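Local coordinates for DNA replication protein DnaC (Aquifex aeolicus, PDB 3ECC) that probably binds ATP, with magnesium, as a bacterial helicase loader with a P-loop NTPase fold, and is thought to act in the initiation of DNA replication, at residues Y12-V17 against R21-I26; L41-S46 against V56-A61; F80-L85 against R119-Y124. All blocks are in the same frame, centred on the assembly; numbering follows the deposited sequence.

Contact 1. Residues Y12-V17 against R21-I26; sequences YHPKNV and RALLTI. With ADP (adenosine-5'-diphosphate), chain B.
Val17 and Arg21 lie one turn apart at the start of helix 17-31, and the amide of Arg21 donates to the carbonyl of Val17. Arg21 N stands 3.0 Å from Val17 O with an N-H...O angle of 160°, the ordinary i to i+4 bond of an alpha helix; it belongs to the first turn of helix 17-31, into which the loop leads through Asn16 at the N-cap position. Their side chains also meet: CG1 of Val17 comes beside the guanidinium, 3.4 Å from Arg21 NE, because the arginine chain bends at chi3 and brings its end back toward the first turn.

A second, apolar contact lies further along the helix. Leu23 CD2 sits against the proline ring, 3.8 Å from Pro14 CD, and the two side chains cross at about a right angle. The backbone of Tyr12 is only grazed by the same methyl, with Tyr12 O 4.4 Å from Leu23 CD2.

On the nucleotide side, the loop meets the adenine amino group in two ways. ADP N6 lies over one face of the Tyr12 ring, 3.2 Å above its plane and displaced toward the rim, and it donates to His13 O at 3.1 Å with an N-H...O angle of 144°. With CG of Tyr12 anti to the backbone N (chi1 -157°), the ring is carried under the amino group. Together these contacts are consistent with recognition of the adenine amino group.

Gln19 accepts from Lys15 N and touches both Tyr12 and Pro14, while the His53 ring meets that of Tyr12. Helix 17-31 is itself seated by Ile26, which packs on Leu54 and Thr58 of helix 51-65, and by Thr25, which rests on Glu175 and Leu177 of strand 174-178.

Contact 2. Residues L41-S46 against V56-A61; sequences LTFVGS and VATLKA
Leu41 and Thr58 mark the closest backbone approach of residues 41-46, on strand 40-45, to residues 56-61, on helix 51-65, their CA atoms 9.3 Å apart, a spacing that leaves the side chains to bridge the gap. Two residues of the strand, Leu41 and Phe43, direct their CB atoms at the helix, and Thr58 answers both.

Its methyl CG2 meets Leu41 CD1 at 4.1 Å, the two side chains passing each other at a slant. The other branch, OG1, stands 4.2 Å from Phe43 CZ, reaching the far end of the ring. The first torsion of Thr58 (chi1 -50°) sets CG2 anti to the backbone N and leaves OG1 beside that N, where it bonds to Leu54 O one turn earlier in its own helix. The buried hydroxyl thus has its polar partner within the helix, and its contact with the phenyl ring is simple packing.

Around this small interface the apolar surroundings continue: Val30 of helix 17-31 and Ile137 of strand 136-141 also touch Thr58. Phe43 packs near Lys51, whose NZ bonds to Gly45 O.

Gly45, at phi 150° and psi 175°, has backbone angles that suit a residue without a side chain, and Ser46 touches both ADP and the beryllium trifluoride. Strand, phosphate-binding loop and helix follow one another here, and the contact packs helix onto strand within the beta-loop-alpha unit of a P-loop (Walker A) NTPase.

Contact 3. Residues F80-L85 against R119-Y124; sequences FRLKHL and RELISY
Lys83 and Leu121 mark the closest backbone approach of residues 80-85, on helix 75-86, to residues 119-124, on helix 116-131, with CA atoms 8.3 Å apart. Segment 80-85 is helical throughout, although its internal backbone bonds, such as His84 N to Phe80 O, are long and weak, whereas those of segment 119-124 are firmer, with Tyr124 N to Glu120 O at 3.0 Å.

One methyl carries the contact. CD1 of Leu121 reaches across to the other helix and lies 4.3 Å from Leu82 CB and 4.2 Å from Lys83 N, so a single branch meets the start of one side chain and the backbone of the next residue. With chi1 of -84°, Leu121 has its CG beside its own backbone N and anti to the carbonyl carbon, which carries the branch toward the neighbouring helix. These spacings are those of loose van der Waals packing, and the small summed buried surface of 106 Å² agrees.

Lys83 lies at the margin: its chain leads away from segment 119-124, and its charged end makes a cation-pi contact with Trp117 nearer the start of the same helix 116-131. Leu82 also packs on Ile125, further along that helix, and on Phe94 and Leu95 of helix 93-99. Each of the two helices follows a strand, 71-74 and 104-107, which are neighbours in the parallel sheet, and here they pack together with helix 93-99.

How the contacts relate
Contacts 1 and 2 adjoin, with centres 11 Å apart: Ile26 of segment 21-26 packs onto contact 2, its CD1 4.0 Å from Phe43 CE1. Contact 1 is a surface contact that mixes a helix bond, a few apolar touches and contacts to the adenine. Contact 2 is buried nearer the centre of the chain and purely a matter of packing, close to the phosphate-binding loop. Contact 3 is buried too, yet joins two helices through one leucine methyl, away from the annotated sites; its nearest atoms are about 22 Å from those of contact 1, across the centre of the chain.

Contact 1. Residues Y12-V17 against R21-I26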
loop_
_atom_site.group_PDB
_atom_site.type_symbol
_atom_site.label_atom_id
_atom_site.label_comp_id
_atom_site.label_asym_id
_atom_site.label_seq_id
_atom_site.Cartn_x
_atom_site.Cartn_y
_atom_site.Cartn_z
ATOM N N TYR A 12 -17.365 5.863 4.410
ATOM C CA TYR A 12 -17.284 5.337 3.054
ATOM C C TYR A 12 -18.621 4.838 2.517
ATOM O O TYR A 12 -19.217 3.887 3.040
ATOM C CB TYR A 12 -16.214 4.252 2.926
ATOM C CG TYR A 12 -15.733 4.089 1.509
ATOM C CD1 TYR A 12 -14.678 4.848 1.025
ATOM C CD2 TYR A 12 -16.355 3.201 0.638
ATOM C CE1 TYR A 12 -14.244 4.725 -0.284
ATOM C CE2 TYR A 12 -15.921 3.063 -0.673
ATOM C CZ TYR A 12 -14.860 3.821 -1.124
ATOM O OH TYR A 12 -14.431 3.694 -2.425
ATOM N N HIS A 13 -19.085 5.502 1.466
ATOM C CA HIS A 13 -20.243 5.060 0.729
ATOM C C HIS A 13 -19.813 4.787 -0.699
ATOM O O HIS A 13 -19.625 5.712 -1.491
ATOM C CB HIS A 13 -21.353 6.109 0.790
ATOM C CG HIS A 13 -21.800 6.421 2.183
ATOM N ND1 HIS A 13 -21.205 7.398 2.954
ATOM C CD2 HIS A 13 -22.758 5.859 2.960
ATOM C CE1 HIS A 13 -21.791 7.438 4.139
ATOM N NE2 HIS A 13 -22.736 6.515 4.169
ATOM N N PRO A 14 -19.627 3.501 -1.023
ATOM C CA PRO A 14 -19.217 3.055 -2.348
ATOM C C PRO A 14 -20.087 3.651 -3.439
ATOM O O PRO A 14 -21.300 3.744 -3.273
ATOM C CB PRO A 14 -19.406 1.533 -2.291
ATOM C CG PRO A 14 -20.036 1.235 -0.939
ATOM C CD PRO A 14 -19.727 2.386 -0.068
ATOM N N LYS A 15 -19.472 4.046 -4.547
ATOM C CA LYS A 15 -20.208 4.725 -5.608
ATOM C C LYS A 15 -20.381 3.863 -6.848
ATOM O O LYS A 15 -20.931 4.322 -7.855
ATOM C CB LYS A 15 -19.558 6.067 -5.962
ATOM C CG LYS A 15 -19.712 7.124 -4.871
ATOM C CD LYS A 15 -20.081 8.488 -5.449
ATOM C CE LYS A 15 -20.291 9.538 -4.349
ATOM N NZ LYS A 15 -21.104 9.020 -3.203
ATOM N N ASN A 16 -19.896 2.621 -6.775
ATOM C CA ASN A 16 -20.134 1.620 -7.817
ATOM C C ASN A 16 -19.849 0.204 -7.315
ATOM O O ASN A 16 -19.503 0.005 -6.149
ATOM C CB ASN A 16 -19.327 1.924 -9.093
ATOM C CG ASN A 16 -17.833 1.764 -8.899
ATOM O OD1 ASN A 16 -17.212 2.472 -8.106
ATOM N ND2 ASN A 16 -17.242 0.842 -9.648
ATOM N N VAL A 17 -20.009 -0.774 -8.197
ATOM C CA VAL A 17 -19.786 -2.168 -7.843
ATOM C C VAL A 17 -18.356 -2.402 -7.331
ATOM O O VAL A 17 -18.156 -3.084 -6.318
ATOM C CB VAL A 17 -20.118 -3.115 -9.031
ATOM C CG1 VAL A 17 -19.774 -4.548 -8.683
ATOM C CG2 VAL A 17 -21.595 -3.010 -9.401
ATOM N N ARG A 21 -17.380 -3.996 -3.552
ATOM C CA ARG A 21 -16.696 -5.265 -3.328
ATOM C C ARG A 21 -15.416 -5.064 -2.527
ATOM O O ARG A 21 -15.080 -5.875 -1.663
ATOM C CB ARG A 21 -16.398 -5.966 -4.654
ATOM C CG ARG A 21 -17.639 -6.350 -5.430
ATOM C CD ARG A 21 -17.336 -7.435 -6.426
ATOM N NE ARG A 21 -17.671 -6.999 -7.780
ATOM C CZ ARG A 21 -16.776 -6.590 -8.679
ATOM N NH1 ARG A 21 -15.478 -6.567 -8.376
ATOM N NH2 ARG A 21 -17.179 -6.201 -9.884
ATOM N N ALA A 22 -14.714 -3.974 -2.816
ATOM C CA ALA A 22 -13.532 -3.601 -2.058
ATOM C C ALA A 22 -13.870 -3.415 -0.583
ATOM O O ALA A 22 -13.157 -3.908 0.287
ATOM C CB ALA A 22 -12.919 -2.340 -2.627
ATOM N N LEU A 23 -14.968 -2.717 -0.304
ATOM C CA LEU A 23 -15.390 -2.462 1.077
ATOM C C LEU A 23 -15.674 -3.760 1.829
ATOM O O LEU A 23 -15.271 -3.912 2.983
ATOM C CB LEU A 23 -16.607 -1.521 1.122
ATOM C CG LEU A 23 -17.281 -1.246 2.475
ATOM C CD1 LEU A 23 -16.318 -0.589 3.464
ATOM C CD2 LEU A 23 -18.534 -0.394 2.299
ATOM N N LEU A 24 -16.355 -4.692 1.170
ATOM C CA LEU A 24 -16.679 -5.981 1.785
ATOM C C LEU A 24 -15.423 -6.837 1.964
ATOM O O LEU A 24 -15.266 -7.514 2.978
ATOM C CB LEU A 24 -17.747 -6.735 0.971
ATOM C CG LEU A 24 -19.132 -6.066 0.843
ATOM C CD1 LEU A 24 -20.004 -6.771 -0.184
ATOM C CD2 LEU A 24 -19.866 -5.944 2.188
ATOM N N THR A 25 -14.520 -6.773 0.990
ATOM C CA THR A 25 -13.252 -7.485 1.081
ATOM C C THR A 25 -12.339 -6.905 2.168
ATOM O O THR A 25 -11.568 -7.638 2.789
ATOM C CB THR A 25 -12.509 -7.511 -0.265
ATOM O OG1 THR A 25 -13.368 -8.050 -1.277
ATOM C CG2 THR A 25 -11.269 -8.377 -0.163
ATOM N N ILE A 26 -12.436 -5.597 2.407
ATOM C CA ILE A 26 -11.649 -4.957 3.465
ATOM C C ILE A 26 -12.174 -5.350 4.840
ATOM O O ILE A 26 -11.395 -5.705 5.730
ATOM C CB ILE A 26 -11.649 -3.413 3.351
ATOM C CG1 ILE A 26 -10.953 -2.961 2.070
ATOM C CG2 ILE A 26 -10.984 -2.783 4.572
ATOM C CD1 ILE A 26 -11.299 -1.545 1.660
HETATM P PB ADP B . -6.853 8.033 -4.951
HETATM O O1B ADP B . -6.040 7.745 -3.701
HETATM O O2B ADP B . -7.223 6.807 -5.742
HETATM O O3B ADP B . -6.306 9.156 -5.788
HETATM P PA ADP B . -8.335 9.432 -3.009
HETATM O O1A ADP B . -8.420 8.446 -1.870
HETATM O O2A ADP B . -7.194 10.403 -2.758
HETATM O O3A ADP B . -8.230 8.627 -4.410
HETATM O "O5'" ADP B . -9.733 10.208 -3.206
HETATM C "C5'" ADP B . -9.815 11.595 -3.515
HETATM C "C4'" ADP B . -10.768 12.278 -2.543
HETATM O "O4'" ADP B . -12.074 11.721 -2.696
HETATM C "C3'" ADP B . -10.358 12.035 -1.105
HETATM O "O3'" ADP B . -10.400 13.275 -0.418
HETATM C "C2'" ADP B . -11.375 11.048 -0.553
HETATM O "O2'" ADP B . -11.725 11.369 0.779
HETATM C "C1'" ADP B . -12.574 11.221 -1.451
HETATM N N9 ADP B . -13.336 9.963 -1.677
HETATM C C8 ADP B . -13.057 8.993 -2.573
HETATM N N7 ADP B . -13.987 8.000 -2.526
HETATM C C5 ADP B . -14.894 8.339 -1.602
HETATM C C6 ADP B . -16.140 7.749 -1.040
HETATM N N6 ADP B . -16.639 6.568 -1.477
HETATM N N1 ADP B . -16.781 8.434 -0.084
HETATM C C2 ADP B . -16.331 9.622 0.369
HETATM N N3 ADP B . -15.212 10.213 -0.093
HETATM C C4 ADP B . -14.470 9.635 -1.051
#

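Contact 2. Residues L41-S46 against V56-A61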
loop_
_atom_site.group_PDB
_atom_site.type_symbol
_atom_site.label_atom_id
_atom_site.label_comp_id
_atom_site.label_asym_id
_atom_site.label_seq_id
_atom_site.Cartn_x
_atom_site.Cartn_y
_atom_site.Cartn_z
ATOM N N LEU A 41 -3.248 -5.743 1.288
ATOM C CA LEU A 41 -4.111 -5.476 0.152
ATOM C C LEU A 41 -3.398 -4.552 -0.809
ATOM O O LEU A 41 -2.558 -3.752 -0.406
ATOM C CB LEU A 41 -5.422 -4.828 0.605
ATOM C CG LEU A 41 -6.218 -5.518 1.720
ATOM C CD1 LEU A 41 -7.247 -4.563 2.309
ATOM C CD2 LEU A 41 -6.886 -6.806 1.219
ATOM N N THR A 42 -3.743 -4.673 -2.084
ATOM C CA THR A 42 -3.199 -3.820 -3.119
ATOM C C THR A 42 -4.328 -3.132 -3.877
ATOM O O THR A 42 -5.178 -3.784 -4.480
ATOM C CB THR A 42 -2.327 -4.622 -4.093
ATOM O OG1 THR A 42 -1.328 -5.344 -3.355
ATOM C CG2 THR A 42 -1.649 -3.695 -5.098
ATOM N N PHE A 43 -4.333 -1.805 -3.830
ATOM C CA PHE A 43 -5.365 -1.008 -4.482
ATOM C C PHE A 43 -4.824 -0.407 -5.769
ATOM O O PHE A 43 -3.853 0.351 -5.755
ATOM C CB PHE A 43 -5.831 0.122 -3.565
ATOM C CG PHE A 43 -6.443 -0.347 -2.283
ATOM C CD1 PHE A 43 -7.794 -0.651 -2.219
ATOM C CD2 PHE A 43 -5.674 -0.464 -1.138
ATOM C CE1 PHE A 43 -8.367 -1.069 -1.038
ATOM C CE2 PHE A 43 -6.238 -0.882 0.058
ATOM C CZ PHE A 43 -7.587 -1.183 0.109
ATOM N N VAL A 44 -5.459 -0.752 -6.881
ATOM C CA VAL A 44 -5.044 -0.278 -8.186
ATOM C C VAL A 44 -6.171 0.550 -8.787
ATOM O O VAL A 44 -7.334 0.346 -8.458
ATOM C CB VAL A 44 -4.709 -1.465 -9.116
ATOM C CG1 VAL A 44 -3.930 -0.995 -10.330
ATOM C CG2 VAL A 44 -3.899 -2.505 -8.366
ATOM N N GLY A 45 -5.824 1.495 -9.655
ATOM C CA GLY A 45 -6.830 2.296 -10.344
ATOM C C GLY A 45 -6.383 3.703 -10.700
ATOM O O GLY A 45 -5.298 4.144 -10.323
ATOM N N SER A 46 -7.242 4.408 -11.423
ATOM C CA SER A 46 -7.015 5.800 -11.795
ATOM C C SER A 46 -7.133 6.759 -10.598
ATOM O O SER A 46 -7.632 6.370 -9.540
ATOM C CB SER A 46 -8.008 6.205 -12.881
ATOM O OG SER A 46 -7.598 5.692 -14.128
ATOM N N VAL A 56 -6.320 4.271 4.176
ATOM C CA VAL A 56 -6.285 4.920 5.484
ATOM C C VAL A 56 -7.403 4.357 6.362
ATOM O O VAL A 56 -7.208 4.111 7.564
ATOM C CB VAL A 56 -6.397 6.456 5.371
ATOM C CG1 VAL A 56 -6.437 7.092 6.755
ATOM C CG2 VAL A 56 -5.225 7.015 4.580
ATOM N N ALA A 57 -8.563 4.121 5.745
ATOM C CA ALA A 57 -9.690 3.465 6.411
ATOM C C ALA A 57 -9.292 2.101 6.970
ATOM O O ALA A 57 -9.548 1.805 8.143
ATOM C CB ALA A 57 -10.869 3.324 5.452
ATOM N N THR A 58 -8.653 1.282 6.133
ATOM C CA THR A 58 -8.228 -0.057 6.534
ATOM C C THR A 58 -7.253 0.017 7.705
ATOM O O THR A 58 -7.341 -0.764 8.651
ATOM C CB THR A 58 -7.582 -0.822 5.361
ATOM O OG1 THR A 58 -8.434 -0.755 4.214
ATOM C CG2 THR A 58 -7.366 -2.274 5.724
ATOM N N LEU A 59 -6.349 0.987 7.651
ATOM C CA LEU A 59 -5.331 1.142 8.687
ATOM C C LEU A 59 -5.964 1.464 10.043
ATOM O O LEU A 59 -5.521 0.955 11.081
ATOM C CB LEU A 59 -4.322 2.221 8.280
ATOM C CG LEU A 59 -3.192 2.595 9.242
ATOM C CD1 LEU A 59 -2.321 1.399 9.551
ATOM C CD2 LEU A 59 -2.356 3.731 8.665
ATOM N N LYS A 60 -7.004 2.302 10.014
ATOM C CA LYS A 60 -7.739 2.704 11.215
ATOM C C LYS A 60 -8.603 1.567 11.750
ATOM O O LYS A 60 -8.633 1.315 12.958
ATOM C CB LYS A 60 -8.629 3.911 10.912
ATOM C CG LYS A 60 -8.025 5.255 11.247
ATOM C CD LYS A 60 -8.896 6.394 10.704
ATOM C CE LYS A 60 -10.331 6.360 11.263
ATOM N NZ LYS A 60 -10.426 6.712 12.725
ATOM N N ALA A 61 -9.298 0.880 10.842
ATOM C CA ALA A 61 -10.179 -0.217 11.216
ATOM C C ALA A 61 -9.413 -1.318 11.944
ATOM O O ALA A 61 -9.880 -1.845 12.951
ATOM C CB ALA A 61 -10.885 -0.772 9.991
#

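Contact 3. Residues F80-L85 against R119-Y124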
loop_
_atom_site.group_PDB
_atom_site.type_symbol
_atom_site.label_atom_id
_atom_site.label_comp_id
_atom_site.label_asym_id
_atom_site.label_seq_id
_atom_site.Cartn_x
_atom_site.Cartn_y
_atom_site.Cartn_z
ATOM N N PHE A 80 12.532 9.597 0.406
ATOM C CA PHE A 80 13.358 10.795 0.647
ATOM C C PHE A 80 13.825 10.899 2.103
ATOM O O PHE A 80 14.952 11.324 2.367
ATOM C CB PHE A 80 12.619 12.089 0.245
ATOM C CG PHE A 80 12.595 12.350 -1.240
ATOM C CD1 PHE A 80 13.768 12.351 -1.985
ATOM C CD2 PHE A 80 11.399 12.630 -1.889
ATOM C CE1 PHE A 80 13.742 12.595 -3.359
ATOM C CE2 PHE A 80 11.365 12.874 -3.257
ATOM C CZ PHE A 80 12.538 12.861 -3.992
ATOM N N ARG A 81 12.950 10.532 3.036
ATOM C CA ARG A 81 13.295 10.513 4.455
ATOM C C ARG A 81 14.447 9.555 4.697
ATOM O O ARG A 81 15.501 9.949 5.198
ATOM C CB ARG A 81 12.107 10.057 5.295
ATOM C CG ARG A 81 11.145 11.144 5.688
ATOM C CD ARG A 81 10.435 10.740 6.955
ATOM N NE ARG A 81 9.042 11.171 6.978
ATOM C CZ ARG A 81 8.201 10.913 7.975
ATOM N NH1 ARG A 81 8.615 10.226 9.032
ATOM N NH2 ARG A 81 6.944 11.340 7.917
ATOM N N LEU A 82 14.236 8.294 4.326
ATOM C CA LEU A 82 15.217 7.243 4.535
ATOM C C LEU A 82 16.542 7.530 3.848
ATOM O O LEU A 82 17.585 7.446 4.487
ATOM C CB LEU A 82 14.673 5.897 4.071
ATOM C CG LEU A 82 13.599 5.269 4.959
ATOM C CD1 LEU A 82 12.906 4.132 4.221
ATOM C CD2 LEU A 82 14.175 4.793 6.292
ATOM N N LYS A 83 16.505 7.871 2.559
ATOM C CA LYS A 83 17.745 8.142 1.819
ATOM C C LYS A 83 18.623 9.155 2.545
ATOM O O LYS A 83 19.855 9.079 2.476
ATOM C CB LYS A 83 17.483 8.611 0.393
ATOM C CG LYS A 83 18.711 8.530 -0.494
ATOM C CD LYS A 83 18.859 9.770 -1.357
ATOM C CE LYS A 83 20.013 9.625 -2.351
ATOM N NZ LYS A 83 20.042 10.728 -3.370
ATOM N N HIS A 84 17.988 10.087 3.260
ATOM C CA HIS A 84 18.722 11.087 4.033
ATOM C C HIS A 84 19.458 10.477 5.234
ATOM O O HIS A 84 20.670 10.629 5.356
ATOM C CB HIS A 84 17.818 12.236 4.479
ATOM C CG HIS A 84 18.514 13.217 5.363
ATOM N ND1 HIS A 84 18.200 13.377 6.697
ATOM C CD2 HIS A 84 19.574 14.022 5.126
ATOM C CE1 HIS A 84 19.006 14.278 7.230
ATOM N NE2 HIS A 84 19.848 14.685 6.298
ATOM N N LEU A 85 18.728 9.780 6.100
ATOM C CA LEU A 85 19.343 9.138 7.260
ATOM C C LEU A 85 20.138 7.879 6.893
ATOM O O LEU A 85 20.901 7.366 7.711
ATOM C CB LEU A 85 18.317 8.851 8.373
ATOM C CG LEU A 85 16.814 8.852 8.079
ATOM C CD1 LEU A 85 16.142 7.690 8.767
ATOM C CD2 LEU A 85 16.166 10.164 8.503
ATOM N N ARG A 119 14.800 2.526 -6.382
ATOM C CA ARG A 119 14.455 1.147 -6.702
ATOM C C ARG A 119 15.116 0.199 -5.712
ATOM O O ARG A 119 14.633 -0.903 -5.489
ATOM C CB ARG A 119 14.896 0.796 -8.124
ATOM C CG ARG A 119 14.393 1.746 -9.204
ATOM C CD ARG A 119 13.014 1.346 -9.704
ATOM N NE ARG A 119 12.715 1.938 -11.007
ATOM C CZ ARG A 119 12.835 1.300 -12.171
ATOM N NH1 ARG A 119 13.239 0.034 -12.202
ATOM N NH2 ARG A 119 12.538 1.924 -13.305
ATOM N N GLU A 120 16.231 0.642 -5.129
ATOM C CA GLU A 120 16.966 -0.123 -4.120
ATOM C C GLU A 120 16.173 -0.269 -2.824
ATOM O O GLU A 120 16.028 -1.367 -2.299
ATOM C CB GLU A 120 18.319 0.544 -3.814
ATOM C CG GLU A 120 19.455 0.227 -4.808
ATOM C CD GLU A 120 20.691 1.112 -4.605
ATOM O OE1 GLU A 120 20.720 1.881 -3.617
ATOM O OE2 GLU A 120 21.629 1.041 -5.436
ATOM N N LEU A 121 15.662 0.850 -2.321
ATOM C CA LEU A 121 14.904 0.876 -1.080
ATOM C C LEU A 121 13.560 0.174 -1.181
ATOM O O LEU A 121 13.188 -0.578 -0.286
ATOM C CB LEU A 121 14.698 2.316 -0.613
ATOM C CG LEU A 121 15.833 2.941 0.184
ATOM C CD1 LEU A 121 15.701 4.453 0.174
ATOM C CD2 LEU A 121 15.827 2.408 1.610
ATOM N N ILE A 122 12.834 0.420 -2.269
ATOM C CA ILE A 122 11.533 -0.211 -2.483
ATOM C C ILE A 122 11.671 -1.733 -2.493
ATOM O O ILE A 122 10.966 -2.432 -1.759
ATOM C CB ILE A 122 10.875 0.283 -3.782
ATOM C CG1 ILE A 122 10.461 1.749 -3.639
ATOM C CG2 ILE A 122 9.663 -0.558 -4.125
ATOM C CD1 ILE A 122 10.207 2.449 -4.970
ATOM N N SER A 123 12.605 -2.238 -3.297
ATOM C CA SER A 123 12.927 -3.659 -3.307
ATOM C C SER A 123 13.381 -4.180 -1.936
ATOM O O SER A 123 13.104 -5.322 -1.579
ATOM C CB SER A 123 13.988 -3.963 -4.360
ATOM O OG SER A 123 14.223 -5.358 -4.442
ATOM N N TYR A 124 14.087 -3.345 -1.182
ATOM C CA TYR A 124 14.561 -3.720 0.147
ATOM C C TYR A 124 13.413 -3.860 1.144
ATOM O O TYR A 124 13.290 -4.878 1.821
ATOM C CB TYR A 124 15.570 -2.695 0.663
ATOM C CG TYR A 124 16.120 -2.993 2.042
ATOM C CD1 TYR A 124 16.536 -4.276 2.391
ATOM C CD2 TYR A 124 16.267 -1.983 2.983
ATOM C CE1 TYR A 124 17.055 -4.550 3.659
ATOM C CE2 TYR A 124 16.791 -2.248 4.248
ATOM C CZ TYR A 124 17.183 -3.534 4.577
ATOM O OH TYR A 124 17.699 -3.805 5.827
#